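Local coordinates for thioredoxin-like protein (Parabacteroides distasonis, PDB 4FO5) that is a thioredoxin-like member of the AhpC/TSA family that probably acts as an oxidoreductase, at residues A[69-74]-A[103-108]. Residues are numbered along the deposited sequence; the frame is centred on the assembly and turned at random. Where two conformers were deposited one is given.
Sequences CSISMD and SELYKK
Leu105, on the first turn of the short helix 104-108, rests one methyl branch, CD2, against the side chains of Ile71, near the end of strand 66-72, and Met73, the first residue after it. Met73, a selenomethionine, lays its CE methyl 3.8 Å from Leu105 CD2 and also touches the branch point CG, its chain crossing the leucine at about a right angle. Ile71 meets the same methyl tip to tip, its CD1 lying 4.0 Å from Leu105 CD2; a beta-branched, apolar residue suits a buried strand position, and its longer branch, CG1-CD1, reaches the leucine. No hydrogen bond joins the two segments, so the fit is one of apolar surfaces: a branched leucine offers a methyl to both neighbours at once, while the unbranched Met73 can bend to follow it. That bend is at chi2, -66°, and it carries CE back over Ile71 toward the leucine.

The helix start is set by Ser103 at the N-cap. Its hydroxyl oxygen accepts from Tyr106 N at 3.2 Å in a nearly straight bond (164°), and the same OG is hydrogen-bonded to the carbonyl of Gly100, so a small polar side chain ties the first turn to the loop before it. Ser72 faces away from the helix and gives its OG proton to Asp74 OD2 at 2.9 Å; that carboxylate oxygen also receives Ala42 N, bracing the turn that follows the strand.

Backbone bonds to Asn38 hold Ile71 in the sheet, Phe39 of strand 34-40 touches both Ile71 and Met73, and Ile16 packs on Leu105. The short helix thus closes over one face of the central sheet, while Ser72 meets Phe80 of helix 77-87, in keeping with the layered alpha/beta architecture of the thioredoxin fold.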
loop_
_atom_site.group_PDB
_atom_site.type_symbol
_atom_site.label_atom_id
_atom_site.label_comp_id
_atom_site.label_asym_id
_atom_site.label_seq_id
_atom_site.Cartn_x
_atom_site.Cartn_y
_atom_site.Cartn_z
ATOM N N CYS A 69 3.763 0.066 -2.454
ATOM C CA CYS A 69 3.372 1.449 -2.299
ATOM C C CYS A 69 2.789 1.614 -0.897
ATOM O O CYS A 69 1.620 1.320 -0.685
ATOM C CB CYS A 69 2.377 1.843 -3.377
ATOM S SG CYS A 69 1.920 3.585 -3.314
ATOM N N SER A 70 3.626 2.017 0.066
ATOM C CA SER A 70 3.231 2.200 1.471
ATOM C C SER A 70 2.969 3.652 1.719
ATOM O O SER A 70 3.866 4.460 1.528
ATOM C CB SER A 70 4.332 1.730 2.418
ATOM O OG SER A 70 4.480 0.328 2.467
ATOM N N ILE A 71 1.761 4.012 2.127
ATOM C CA ILE A 71 1.456 5.425 2.346
ATOM C C ILE A 71 1.193 5.697 3.817
ATOM O O ILE A 71 0.253 5.141 4.370
ATOM C CB ILE A 71 0.254 5.869 1.481
ATOM C CG1 ILE A 71 0.471 5.508 -0.005
ATOM C CG2 ILE A 71 -0.007 7.378 1.684
ATOM C CD1 ILE A 71 -0.761 5.721 -0.947
ATOM N N SER A 72 2.032 6.547 4.444
ATOM C CA SER A 72 1.869 6.962 5.833
ATOM C C SER A 72 0.833 8.065 5.895
ATOM O O SER A 72 0.877 9.015 5.088
ATOM C CB SER A 72 3.196 7.443 6.414
ATOM O OG SER A 72 3.008 8.263 7.556
HETATM N N MSE A 73 -0.079 7.958 6.876
HETATM C CA MSE A 73 -1.161 8.918 7.101
HETATM C C MSE A 73 -0.864 9.827 8.311
HETATM O O MSE A 73 -1.753 10.541 8.785
HETATM C CB MSE A 73 -2.511 8.193 7.244
HETATM C CG MSE A 73 -2.930 7.471 5.976
HETATM SE SE MSE A 73 -3.294 8.781 4.572
HETATM C CE MSE A 73 -3.092 7.757 3.166
ATOM N N ASP A 74 0.401 9.843 8.774
ATOM C CA ASP A 74 0.836 10.745 9.848
ATOM C C ASP A 74 0.843 12.164 9.292
ATOM O O ASP A 74 1.303 12.355 8.166
ATOM C CB ASP A 74 2.229 10.362 10.379
ATOM C CG ASP A 74 2.308 8.999 11.035
ATOM O OD1 ASP A 74 1.775 8.847 12.152
ATOM O OD2 ASP A 74 2.950 8.099 10.456
ATOM N N SER A 103 -7.297 14.060 4.230
ATOM C CA SER A 103 -7.042 13.833 2.805
ATOM C C SER A 103 -8.197 13.083 2.106
ATOM O O SER A 103 -8.928 12.302 2.729
ATOM C CB SER A 103 -5.711 13.115 2.576
ATOM O OG SER A 103 -5.748 11.702 2.670
ATOM N N GLU A 104 -8.333 13.337 0.791
ATOM C CA GLU A 104 -9.340 12.719 -0.074
ATOM C C GLU A 104 -9.092 11.219 -0.151
ATOM O O GLU A 104 -10.034 10.434 -0.221
ATOM C CB GLU A 104 -9.317 13.357 -1.479
ATOM N N LEU A 105 -7.808 10.840 -0.079
ATOM C CA LEU A 105 -7.309 9.470 -0.103
ATOM C C LEU A 105 -7.874 8.659 1.053
ATOM O O LEU A 105 -8.436 7.582 0.833
ATOM C CB LEU A 105 -5.779 9.517 -0.024
ATOM C CG LEU A 105 -5.032 8.284 -0.464
ATOM C CD1 LEU A 105 -5.567 7.780 -1.798
ATOM C CD2 LEU A 105 -3.553 8.583 -0.541
ATOM N N TYR A 106 -7.752 9.203 2.280
ATOM C CA TYR A 106 -8.255 8.608 3.517
ATOM C C TYR A 106 -9.757 8.300 3.371
ATOM O O TYR A 106 -10.184 7.192 3.684
ATOM C CB TYR A 106 -7.979 9.567 4.689
ATOM C CG TYR A 106 -8.270 9.008 6.061
ATOM C CD1 TYR A 106 -9.542 9.103 6.619
ATOM C CD2 TYR A 106 -7.247 8.496 6.854
ATOM C CE1 TYR A 106 -9.804 8.639 7.907
ATOM C CE2 TYR A 106 -7.498 8.019 8.139
ATOM C CZ TYR A 106 -8.776 8.103 8.667
ATOM O OH TYR A 106 -9.027 7.651 9.942
ATOM N N LYS A 107 -10.536 9.248 2.826
ATOM C CA LYS A 107 -11.962 9.050 2.611
ATOM C C LYS A 107 -12.218 8.048 1.468
ATOM O O LYS A 107 -13.083 7.181 1.619
ATOM C CB LYS A 107 -12.663 10.391 2.341
ATOM N N LYS A 108 -11.462 8.146 0.347
ATOM C CA LYS A 108 -11.596 7.263 -0.829
ATOM C C LYS A 108 -11.325 5.791 -0.492
ATOM O O LYS A 108 -11.985 4.914 -1.043
ATOM C CB LYS A 108 -10.645 7.702 -1.961
ATOM C CG LYS A 108 -11.328 7.996 -3.280
ATOM C CD LYS A 108 -10.374 8.706 -4.236
#